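Local coordinates for protein possible prolidase (Bifidobacterium longum NCC2705, PDB 2P9B) that is of unproven function but probably hydrolyses carbon-nitrogen bonds other than peptide bonds, as a member of the TIM-barrel amidohydrolase family, at residues 145-148 with 149-152; 272-275 with 276-279; 320-323 with 324-328; 367-370 with 371-375; 386-389 with 390-394. All blocks are in the same frame, centred on the assembly; numbering follows the deposited sequence.

Contact 1 (145-148 with 149-152); sequences LRDQ and IDAG
Leu145 and Ile149 meet one turn apart on the inward side of helix 141-150, where CG of Leu145 lies 4.0 Å from CD1 of Ile149. Both pack on Ile159 of strand 158-160, and Leu145 also reaches Lys118 and Ala121 of helix 113-126, so the closely packed side joins the helix to strand 158-160 and helix 113-126 around the beta-alpha-beta unit of strands 129-134 and 158-160. Backbone bonds run beneath it, Ile149 N to Leu145 O at 3.0 Å among them.

The outer side is looser and polar. A bend at chi3 (72°) brings the Arg146 guanidinium round to Asp147, whose OD1 accepts from NE at 3.1 Å and from NH2 at 3.0 Å, both from one face of the carboxylate. NH1 turns instead to Asn200 OD1 and Gly198 O. A leucine in place of Arg146 would probably leave the Asp147 carboxylate without its positive mate and remove the link to Asn200 and Gly198. Asp150 OD2 stays 4.0 Å from Arg146 NE, too far for a salt bridge. Gly152 closes the helix in a Schellman motif. One water donates to Asp147 OD1 and Asp150 OD2, and with the nearby arginine charge it probably eases the repulsion between the two carboxylates.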
loop_
_atom_site.group_PDB
_atom_site.type_symbol
_atom_site.label_atom_id
_atom_site.label_comp_id
_atom_site.label_asym_id
_atom_site.label_seq_id
_atom_site.Cartn_x
_atom_site.Cartn_y
_atom_site.Cartn_z
ATOM N N LEU A 145 -3.987 16.062 -7.053
ATOM C CA LEU A 145 -4.141 16.004 -5.600
ATOM C C LEU A 145 -2.783 15.865 -4.912
ATOM O O LEU A 145 -2.489 16.559 -3.938
ATOM C CB LEU A 145 -5.045 14.828 -5.213
ATOM C CG LEU A 145 -5.246 14.584 -3.712
ATOM C CD1 LEU A 145 -5.918 15.789 -3.082
ATOM C CD2 LEU A 145 -6.093 13.328 -3.505
ATOM N N ARG A 146 -1.955 14.962 -5.425
ATOM C CA ARG A 146 -0.625 14.751 -4.870
ATOM C C ARG A 146 0.166 16.057 -4.865
ATOM O O ARG A 146 0.824 16.394 -3.880
ATOM C CB ARG A 146 0.135 13.714 -5.701
ATOM C CG ARG A 146 1.582 13.506 -5.273
ATOM C CD ARG A 146 2.385 12.903 -6.414
ATOM N NE ARG A 146 2.617 13.893 -7.470
ATOM C CZ ARG A 146 2.908 13.597 -8.733
ATOM N NH1 ARG A 146 2.999 12.329 -9.124
ATOM N NH2 ARG A 146 3.126 14.572 -9.605
ATOM N N ASP A 147 0.105 16.790 -5.974
ATOM C CA ASP A 147 0.836 18.045 -6.070
ATOM C C ASP A 147 0.347 19.090 -5.070
ATOM O O ASP A 147 1.147 19.862 -4.539
ATOM C CB ASP A 147 0.769 18.605 -7.499
ATOM C CG ASP A 147 1.593 17.790 -8.488
ATOM O OD1 ASP A 147 2.434 16.982 -8.038
ATOM O OD2 ASP A 147 1.411 17.967 -9.714
ATOM N N GLN A 148 -0.955 19.113 -4.799
ATOM C CA GLN A 148 -1.497 20.078 -3.847
ATOM C C GLN A 148 -1.041 19.724 -2.435
ATOM O O GLN A 148 -0.701 20.601 -1.643
ATOM C CB GLN A 148 -3.023 20.107 -3.920
ATOM C CG GLN A 148 -3.549 20.490 -5.294
ATOM C CD GLN A 148 -5.055 20.407 -5.384
ATOM O OE1 GLN A 148 -5.657 19.417 -4.976
ATOM N NE2 GLN A 148 -5.673 21.445 -5.933
ATOM N N ILE A 149 -1.039 18.431 -2.125
ATOM C CA ILE A 149 -0.595 17.962 -0.817
ATOM C C ILE A 149 0.897 18.270 -0.646
ATOM O O ILE A 149 1.322 18.785 0.394
ATOM C CB ILE A 149 -0.832 16.433 -0.670
ATOM C CG1 ILE A 149 -2.337 16.152 -0.642
ATOM C CG2 ILE A 149 -0.130 15.901 0.589
ATOM C CD1 ILE A 149 -2.714 14.673 -0.661
ATOM N N ASP A 150 1.687 17.969 -1.672
ATOM C CA ASP A 150 3.127 18.211 -1.619
ATOM C C ASP A 150 3.441 19.693 -1.455
ATOM O O ASP A 150 4.437 20.058 -0.831
ATOM C CB ASP A 150 3.815 17.681 -2.885
ATOM C CG ASP A 150 3.702 16.172 -3.027
ATOM O OD1 ASP A 150 3.292 15.503 -2.053
ATOM O OD2 ASP A 150 4.033 15.655 -4.115
ATOM N N ALA A 151 2.587 20.545 -2.011
ATOM C CA ALA A 151 2.784 21.986 -1.914
ATOM C C ALA A 151 2.273 22.516 -0.573
ATOM O O ALA A 151 2.485 23.680 -0.240
ATOM C CB ALA A 151 2.073 22.691 -3.064
ATOM N N GLY A 152 1.603 21.657 0.192
ATOM C CA GLY A 152 1.083 22.062 1.490
ATOM C C GLY A 152 -0.261 22.766 1.436
ATOM O O GLY A 152 -0.696 23.371 2.420
HETATM O O HOH W 1 4.516 17.371 -6.550
#

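Contact 2 (272-275 with 276-279); sequences DELI and GMFR
Ile275 and Arg279 lie alongside each other and point the same way, with CG2 of Ile275 over the centre of one guanidinium face, 3.8 Å from CZ of Arg279. The arginine reaches this position extended from CG to NE, and its NH2 is held by the carbonyl of Ala336.

Apolar contact continues on another side of the helix. Leu274 and selenomethionine Met277 cross obliquely, SE of Met277 4.1 Å from CD2 of Leu274, and Met277 packs on Leu257 and Leu258 of helix 250-259.

Other carbons come close to backbone carbonyl oxygens. CG of Met277 is pressed to 3.0 Å from Glu273 O. Phe278 puts CD2 3.3 Å from Leu274 O, which meets the ring obliquely, while CA of Ile275 lies at the ring edge.

Helix 272-279 is the crossover of a beta-alpha-beta unit between parallel strands 263-264 and 290-292, as expected of the TIM-barrel fold. Phe278 is buried there, touching Leu257, Leu338 and Ser289; an alanine at this position would probably open a gap between the helix and those residues.

Among the polar interactions, Arg279 N donates to Ile275 O at 3.1 Å in a nearly straight bond (173°). Phe278 N donates to Leu274 O and more weakly to Ile275 O. Glu273 makes a salt bridge with Arg254.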
loop_
_atom_site.group_PDB
_atom_site.type_symbol
_atom_site.label_atom_id
_atom_site.label_comp_id
_atom_site.label_asym_id
_atom_site.label_seq_id
_atom_site.Cartn_x
_atom_site.Cartn_y
_atom_site.Cartn_z
ATOM N N ASP A 272 10.903 -22.375 -7.566
ATOM C CA ASP A 272 12.245 -21.840 -7.351
ATOM C C ASP A 272 12.723 -20.837 -8.400
ATOM O O ASP A 272 13.480 -19.917 -8.088
ATOM C CB ASP A 272 13.242 -22.994 -7.229
ATOM C CG ASP A 272 12.986 -23.846 -5.999
ATOM O OD1 ASP A 272 12.073 -23.496 -5.221
ATOM O OD2 ASP A 272 13.697 -24.855 -5.806
ATOM N N GLU A 273 12.284 -21.011 -9.640
ATOM C CA GLU A 273 12.688 -20.098 -10.699
ATOM C C GLU A 273 12.138 -18.707 -10.417
ATOM O O GLU A 273 12.867 -17.720 -10.476
ATOM C CB GLU A 273 12.174 -20.582 -12.056
ATOM C CG GLU A 273 12.540 -19.660 -13.214
ATOM C CD GLU A 273 11.879 -20.061 -14.523
ATOM O OE1 GLU A 273 10.631 -20.134 -14.569
ATOM O OE2 GLU A 273 12.610 -20.296 -15.510
ATOM N N LEU A 274 10.850 -18.633 -10.103
ATOM C CA LEU A 274 10.212 -17.351 -9.825
ATOM C C LEU A 274 10.762 -16.693 -8.570
ATOM O O LEU A 274 10.963 -15.482 -8.535
ATOM C CB LEU A 274 8.699 -17.526 -9.699
ATOM C CG LEU A 274 7.953 -17.953 -10.965
ATOM C CD1 LEU A 274 6.468 -18.017 -10.651
ATOM C CD2 LEU A 274 8.212 -16.968 -12.100
ATOM N N ILE A 275 11.002 -17.485 -7.532
ATOM C CA ILE A 275 11.542 -16.936 -6.298
ATOM C C ILE A 275 12.882 -16.265 -6.596
ATOM O O ILE A 275 13.167 -15.172 -6.107
ATOM C CB ILE A 275 11.725 -18.042 -5.242
ATOM C CG1 ILE A 275 10.349 -18.538 -4.786
ATOM C CG2 ILE A 275 12.535 -17.519 -4.065
ATOM C CD1 ILE A 275 10.393 -19.688 -3.801
ATOM N N GLY A 276 13.694 -16.918 -7.419
ATOM C CA GLY A 276 14.983 -16.359 -7.769
ATOM C C GLY A 276 14.842 -15.054 -8.535
ATOM O O GLY A 276 15.664 -14.150 -8.369
HETATM N N MSE A 277 13.801 -14.961 -9.366
HETATM C CA MSE A 277 13.546 -13.759 -10.167
HETATM C C MSE A 277 13.110 -12.577 -9.289
HETATM O O MSE A 277 13.344 -11.420 -9.641
HETATM C CB MSE A 277 12.496 -14.052 -11.247
HETATM C CG MSE A 277 12.873 -15.208 -12.177
HETATM SE SE MSE A 277 11.659 -15.422 -13.698
HETATM C CE MSE A 277 12.175 -13.775 -14.591
ATOM N N PHE A 278 12.492 -12.869 -8.146
ATOM C CA PHE A 278 12.081 -11.827 -7.199
ATOM C C PHE A 278 13.343 -11.316 -6.492
ATOM O O PHE A 278 13.603 -10.113 -6.432
ATOM C CB PHE A 278 11.128 -12.398 -6.137
ATOM C CG PHE A 278 9.669 -12.313 -6.500
ATOM C CD1 PHE A 278 8.986 -11.104 -6.408
ATOM C CD2 PHE A 278 8.971 -13.445 -6.909
ATOM C CE1 PHE A 278 7.624 -11.022 -6.715
ATOM C CE2 PHE A 278 7.610 -13.378 -7.218
ATOM C CZ PHE A 278 6.936 -12.161 -7.119
ATOM N N ARG A 279 14.129 -12.254 -5.972
ATOM C CA ARG A 279 15.361 -11.936 -5.243
ATOM C C ARG A 279 16.363 -11.095 -6.008
ATOM O O ARG A 279 16.910 -10.129 -5.476
ATOM C CB ARG A 279 16.064 -13.219 -4.792
ATOM C CG ARG A 279 15.535 -13.805 -3.508
ATOM C CD ARG A 279 16.289 -15.073 -3.155
ATOM N NE ARG A 279 15.699 -15.752 -2.008
ATOM C CZ ARG A 279 15.648 -17.072 -1.878
ATOM N NH1 ARG A 279 16.154 -17.853 -2.826
ATOM N NH2 ARG A 279 15.094 -17.613 -0.804
#

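Contact 3 (320-323 with 324-328); sequences KNVV and GGMVS
Gly324 opens the second half of this run of helix 313-335 by donating its N to Lys320 O at 3.0 Å. The next residue, Gly325, repeats the step with a longer bond, its N 3.3 Å from Asn321 O. Neither glycine carries a side chain, so the side-chain packing across this turn is left to the two residues that follow.

Met326, a selenomethionine, sets out from its CA toward the preceding turn. Its N donates to Val322 O in the carbonyl plane at 2.9 Å, and its side chain crosses Val322 at a slant, with SE 3.7 Å from CG1 of the valine. That branch of Val322 is set trans to the main-chain nitrogen (164°), which aims it up the helix at the selenium. Val322 is covered by Val210, Gln214 and Gln248, and Met326 by His266.

Val327 comes next, donating N to Val323 O at 2.9 Å with an N-H...O angle of 163°. Its CG2 sits 3.3 Å from the same Val323 O, and reaches CG1 of Val323 more loosely at 4.2 Å. This valine pair faces helix 295-303, Val323 meeting Leu299 and Thr302 and Val327 meeting Leu295. Ser328 N continues the helical series by donating to Gly324 O. The two i to i+4 apolar pairs, set against exposed Lys320 and Asn321 and partly exposed Ser328, are the pattern of an amphipathic alpha-helix, here packed against helix 295-303 and the loops around His266 and Gln248 in a TIM-barrel domain.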
loop_
_atom_site.group_PDB
_atom_site.type_symbol
_atom_site.label_atom_id
_atom_site.label_comp_id
_atom_site.label_asym_id
_atom_site.label_seq_id
_atom_site.Cartn_x
_atom_site.Cartn_y
_atom_site.Cartn_z
ATOM N N LYS A 320 -11.694 -18.866 -6.515
ATOM C CA LYS A 320 -11.130 -19.841 -5.590
ATOM C C LYS A 320 -9.747 -20.283 -6.061
ATOM O O LYS A 320 -8.825 -20.402 -5.257
ATOM C CB LYS A 320 -12.051 -21.067 -5.455
ATOM C CG LYS A 320 -13.412 -20.776 -4.830
ATOM C CD LYS A 320 -14.259 -22.045 -4.727
ATOM C CE LYS A 320 -15.604 -21.770 -4.067
ATOM N NZ LYS A 320 -15.443 -21.228 -2.688
ATOM N N ASN A 321 -9.589 -20.512 -7.362
ATOM C CA ASN A 321 -8.289 -20.946 -7.869
ATOM C C ASN A 321 -7.241 -19.841 -7.750
ATOM O O ASN A 321 -6.108 -20.096 -7.356
ATOM C CB ASN A 321 -8.400 -21.420 -9.321
ATOM C CG ASN A 321 -9.346 -22.600 -9.471
ATOM O OD1 ASN A 321 -9.610 -23.324 -8.511
ATOM N ND2 ASN A 321 -9.849 -22.804 -10.678
ATOM N N VAL A 322 -7.622 -18.616 -8.082
ATOM C CA VAL A 322 -6.696 -17.491 -7.985
ATOM C C VAL A 322 -6.323 -17.171 -6.538
ATOM O O VAL A 322 -5.150 -16.951 -6.230
ATOM C CB VAL A 322 -7.290 -16.220 -8.626
ATOM C CG1 VAL A 322 -6.509 -14.979 -8.165
ATOM C CG2 VAL A 322 -7.247 -16.338 -10.137
ATOM N N VAL A 323 -7.319 -17.123 -5.656
ATOM C CA VAL A 323 -7.068 -16.809 -4.253
ATOM C C VAL A 323 -6.198 -17.870 -3.592
ATOM O O VAL A 323 -5.383 -17.560 -2.725
ATOM C CB VAL A 323 -8.390 -16.657 -3.462
ATOM C CG1 VAL A 323 -8.097 -16.471 -1.977
ATOM C CG2 VAL A 323 -9.157 -15.450 -3.982
ATOM N N GLY A 324 -6.373 -19.125 -4.003
ATOM C CA GLY A 324 -5.566 -20.191 -3.445
ATOM C C GLY A 324 -4.109 -19.963 -3.804
ATOM O O GLY A 324 -3.209 -20.184 -2.994
ATOM N N GLY A 325 -3.881 -19.520 -5.037
ATOM C CA GLY A 325 -2.530 -19.244 -5.488
ATOM C C GLY A 325 -1.949 -18.025 -4.790
ATOM O O GLY A 325 -0.763 -17.998 -4.470
HETATM N N MSE A 326 -2.774 -17.004 -4.559
HETATM C CA MSE A 326 -2.307 -15.798 -3.879
HETATM C C MSE A 326 -1.862 -16.159 -2.463
HETATM O O MSE A 326 -0.813 -15.718 -1.985
HETATM C CB MSE A 326 -3.424 -14.740 -3.806
HETATM C CG MSE A 326 -3.763 -14.045 -5.140
HETATM SE SE MSE A 326 -5.447 -13.132 -5.167
HETATM C CE MSE A 326 -5.265 -12.191 -3.545
ATOM N N VAL A 327 -2.668 -16.966 -1.787
ATOM C CA VAL A 327 -2.342 -17.360 -0.428
ATOM C C VAL A 327 -1.102 -18.239 -0.387
ATOM O O VAL A 327 -0.167 -17.972 0.367
ATOM C CB VAL A 327 -3.532 -18.095 0.230
ATOM C CG1 VAL A 327 -3.111 -18.704 1.560
ATOM C CG2 VAL A 327 -4.672 -17.114 0.443
ATOM N N SER A 328 -1.089 -19.284 -1.206
ATOM C CA SER A 328 0.054 -20.181 -1.234
ATOM C C SER A 328 1.328 -19.422 -1.614
ATOM O O SER A 328 2.370 -19.600 -0.984
ATOM C CB SER A 328 -0.199 -21.320 -2.224
ATOM O OG SER A 328 0.843 -22.281 -2.154
#

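Contact 4 (367-370 with 371-375); sequences AGFS and PAEAL
The Phe369 ring turns an edge to the first turn of helix 371-385: C of Glu373 and N of Ala374 lie in its plane, the latter 3.8 Å from CD1 of Phe369. CB of Glu373 approaches the same CD1 obliquely, at 3.7 Å, and the ring and the Glu373 carboxylate are turned 73° from each other. Elsewhere the ring stacks with His334 of helix 313-335 and touches Leu363, so the ring sits where helices 313-335, 356-367 and 371-385 come together, with Ile340 of a loop beside it.

Just past the ring, Ser370 and Glu373 trade bonds in a capping box. OG of Ser370, the N-cap residue, sits between the backbone N and the carbonyl carbon (chi1 69°), a setting that swings it over the helix start to accept from Glu373 N at 3.1 Å in a fairly straight bond (163°). In return OE1 of Glu373 accepts from Ser370 N at 3.0 Å, on the anti side of the carboxylate and somewhat out of its plane. The glutamate chain runs back past the serine to get there, its CG pressed to 3.0 Å from Ser370 OG. The first regular helical bond closes the turn, Ala374 N to Ser370 O at 2.9 Å.

Pro371 has no N-H to offer, and its ring takes the first helical position without loss of a donor. Gly368, with positive phi, marks the exit from helix 356-367. The box gives Glu373 N and Ser370 N a side-chain acceptor each, and the negative carboxylate near the N-terminal end would probably be favoured by the helix dipole.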
loop_
_atom_site.group_PDB
_atom_site.type_symbol
_atom_site.label_atom_id
_atom_site.label_comp_id
_atom_site.label_asym_id
_atom_site.label_seq_id
_atom_site.Cartn_x
_atom_site.Cartn_y
_atom_site.Cartn_z
ATOM N N ALA A 367 -0.477 -16.151 5.507
ATOM C CA ALA A 367 0.886 -16.231 4.981
ATOM C C ALA A 367 1.989 -16.554 5.977
ATOM O O ALA A 367 3.170 -16.389 5.672
ATOM C CB ALA A 367 1.225 -14.942 4.247
ATOM N N GLY A 368 1.608 -17.005 7.165
ATOM C CA GLY A 368 2.600 -17.360 8.165
ATOM C C GLY A 368 3.362 -16.211 8.798
ATOM O O GLY A 368 4.427 -16.427 9.370
ATOM N N PHE A 369 2.832 -14.992 8.697
ATOM C CA PHE A 369 3.484 -13.836 9.298
ATOM C C PHE A 369 3.172 -13.763 10.775
ATOM O O PHE A 369 2.120 -14.213 11.220
ATOM C CB PHE A 369 2.969 -12.517 8.711
ATOM C CG PHE A 369 3.620 -12.106 7.435
ATOM C CD1 PHE A 369 4.301 -10.892 7.358
ATOM C CD2 PHE A 369 3.491 -12.880 6.293
ATOM C CE1 PHE A 369 4.845 -10.458 6.155
ATOM C CE2 PHE A 369 4.031 -12.455 5.082
ATOM C CZ PHE A 369 4.706 -11.242 5.013
ATOM N N SER A 370 4.090 -13.173 11.526
ATOM C CA SER A 370 3.875 -12.956 12.941
ATOM C C SER A 370 3.365 -11.514 12.949
ATOM O O SER A 370 3.564 -10.783 11.976
ATOM C CB SER A 370 5.198 -13.035 13.702
ATOM O OG SER A 370 6.026 -11.925 13.391
ATOM N N PRO A 371 2.685 -11.089 14.022
ATOM C CA PRO A 371 2.194 -9.705 14.051
ATOM C C PRO A 371 3.326 -8.708 13.813
ATOM O O PRO A 371 3.165 -7.728 13.083
ATOM C CB PRO A 371 1.607 -9.585 15.456
ATOM C CG PRO A 371 1.036 -10.951 15.669
ATOM C CD PRO A 371 2.145 -11.858 15.159
ATOM N N ALA A 372 4.471 -8.963 14.439
ATOM C CA ALA A 372 5.634 -8.092 14.301
ATOM C C ALA A 372 6.050 -7.968 12.836
ATOM O O ALA A 372 6.312 -6.869 12.343
ATOM C CB ALA A 372 6.793 -8.640 15.130
ATOM N N GLU A 373 6.112 -9.099 12.144
ATOM C CA GLU A 373 6.496 -9.098 10.740
ATOM C C GLU A 373 5.470 -8.370 9.881
ATOM O O GLU A 373 5.826 -7.730 8.894
ATOM C CB GLU A 373 6.669 -10.529 10.237
ATOM C CG GLU A 373 7.759 -11.292 10.970
ATOM C CD GLU A 373 7.854 -12.733 10.529
ATOM O OE1 GLU A 373 6.795 -13.344 10.272
ATOM O OE2 GLU A 373 8.987 -13.259 10.455
ATOM N N ALA A 374 4.197 -8.480 10.250
ATOM C CA ALA A 374 3.142 -7.808 9.501
ATOM C C ALA A 374 3.259 -6.296 9.685
ATOM O O ALA A 374 3.092 -5.531 8.734
ATOM C CB ALA A 374 1.775 -8.292 9.964
ATOM N N LEU A 375 3.534 -5.863 10.912
ATOM C CA LEU A 375 3.690 -4.436 11.187
ATOM C C LEU A 375 4.921 -3.902 10.451
ATOM O O LEU A 375 4.944 -2.762 9.979
ATOM C CB LEU A 375 3.825 -4.203 12.694
ATOM C CG LEU A 375 2.527 -4.402 13.475
ATOM C CD1 LEU A 375 2.826 -4.526 14.957
ATOM C CD2 LEU A 375 1.585 -3.222 13.198
#

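Contact 5 (386-389 with 390-394); sequences LGVD and AETGS
Glu391 folds back across Val388 obliquely. From CB, 4.1 Å from Val388 O, the chain steps to CG, which lies closer to that oxygen at 3.4 Å; chi1 (70°) places CG between the backbone N and the carbonyl carbon, which brings CG over toward the Val388 carbonyl oxygen. Beyond CG the chain is extended, and at its tip OE2 rests 3.7 Å from CG1 of Val388, a contact of oxygen with methyl and not a polar bond. The other oxygen, OE1, has a long and weak ion pair with Arg158.

Val388 O is gripped by two amides. Thr392 N approaches nearly along the C=O direction at 2.9 Å, while Glu391 N comes from above the carbonyl plane at 3.0 Å. Beside them Val388 and Thr392 lie side by side with a common heading, their CG2 methyls 3.6 Å apart; OG1 of Thr392 is bonded to Asp402 OD2. A water spans the chain, donating to Gly387 O and accepting from Ala390 N. Asp389 CA adds a CH...O contact to Thr392 O, and Lys399 NZ donates to Asp389 O.

Gly387, with positive phi, ends helix 371-385 in a Schellman motif. The loop then turns at once: the bond from Glu391 N closes a type I beta-turn over Asp389 and Ala390, and that from Thr392 N a wider alpha-turn on the same carbonyl, leading the chain away toward strand 403-406.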
loop_
_atom_site.group_PDB
_atom_site.type_symbol
_atom_site.label_atom_id
_atom_site.label_comp_id
_atom_site.label_asym_id
_atom_site.label_seq_id
_atom_site.Cartn_x
_atom_site.Cartn_y
_atom_site.Cartn_z
ATOM N N LEU A 386 8.261 1.134 -1.983
ATOM C CA LEU A 386 7.784 2.321 -2.695
ATOM C C LEU A 386 8.871 3.359 -2.948
ATOM O O LEU A 386 8.611 4.408 -3.553
ATOM C CB LEU A 386 6.631 2.970 -1.928
ATOM C CG LEU A 386 5.387 2.098 -1.739
ATOM C CD1 LEU A 386 4.290 2.920 -1.085
ATOM C CD2 LEU A 386 4.914 1.573 -3.080
ATOM N N GLY A 387 10.084 3.066 -2.486
ATOM C CA GLY A 387 11.200 3.976 -2.690
ATOM C C GLY A 387 11.185 5.250 -1.862
ATOM O O GLY A 387 11.779 6.261 -2.254
ATOM N N VAL A 388 10.526 5.214 -0.710
ATOM C CA VAL A 388 10.456 6.394 0.143
ATOM C C VAL A 388 11.035 6.147 1.540
ATOM O O VAL A 388 10.795 6.924 2.461
ATOM C CB VAL A 388 8.995 6.881 0.286
ATOM C CG1 VAL A 388 8.476 7.365 -1.067
ATOM C CG2 VAL A 388 8.116 5.748 0.809
ATOM N N ASP A 389 11.817 5.082 1.681
ATOM C CA ASP A 389 12.401 4.734 2.970
ATOM C C ASP A 389 13.351 5.784 3.533
ATOM O O ASP A 389 13.603 5.813 4.733
ATOM C CB ASP A 389 13.123 3.387 2.879
ATOM C CG ASP A 389 14.128 3.341 1.753
ATOM O OD1 ASP A 389 13.717 3.453 0.576
ATOM O OD2 ASP A 389 15.333 3.191 2.047
ATOM N N ALA A 390 13.878 6.643 2.674
ATOM C CA ALA A 390 14.786 7.676 3.146
ATOM C C ALA A 390 14.016 8.747 3.911
ATOM O O ALA A 390 14.565 9.408 4.793
ATOM C CB ALA A 390 15.527 8.303 1.969
ATOM N N GLU A 391 12.736 8.909 3.591
ATOM C CA GLU A 391 11.943 9.936 4.251
ATOM C C GLU A 391 10.834 9.456 5.180
ATOM O O GLU A 391 10.323 10.236 5.980
ATOM C CB GLU A 391 11.350 10.876 3.199
ATOM C CG GLU A 391 10.270 10.253 2.343
ATOM C CD GLU A 391 9.849 11.155 1.197
ATOM O OE1 GLU A 391 9.647 12.366 1.434
ATOM O OE2 GLU A 391 9.718 10.650 0.062
ATOM N N THR A 392 10.457 8.185 5.099
ATOM C CA THR A 392 9.386 7.701 5.965
ATOM C C THR A 392 9.474 6.201 6.226
ATOM O O THR A 392 10.394 5.536 5.749
ATOM C CB THR A 392 8.001 8.050 5.359
ATOM O OG1 THR A 392 6.974 7.776 6.316
ATOM C CG2 THR A 392 7.745 7.237 4.090
ATOM N N GLY A 393 8.531 5.675 7.005
ATOM C CA GLY A 393 8.526 4.250 7.282
ATOM C C GLY A 393 9.090 3.807 8.617
ATOM O O GLY A 393 9.000 2.633 8.967
ATOM N N SER A 394 9.689 4.735 9.356
ATOM C CA SER A 394 10.244 4.423 10.665
ATOM C C SER A 394 10.363 5.706 11.469
ATOM O O SER A 394 10.489 6.796 10.908
ATOM C CB SER A 394 11.619 3.756 10.532
ATOM O OG SER A 394 12.564 4.629 9.943
HETATM O O HOH W 2 13.845 7.113 -0.328
#

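How the contacts relate
Contact 1 lies at the surface and has a salt bridge within its segments; contacts 2 to 5 are partly buried. Contacts 2 and 3 are stretches of helix in which selenomethionine and branched aliphatic residues pack against neighbouring helices and loops. Contacts 1 and 2 each lie on the helix of a beta-alpha-beta unit. Contacts 4 and 5 stand near opposite ends of helix 371-385, a capping box at its start and a turn after its Schellman end, with nearest atoms about 7 Å apart. Contact 4 also leans on helix 313-335, which carries contact 3, their nearest atoms about 5 Å apart. Contacts 1 and 5 share strand 158-160 as a neighbour, and each has a bridging water.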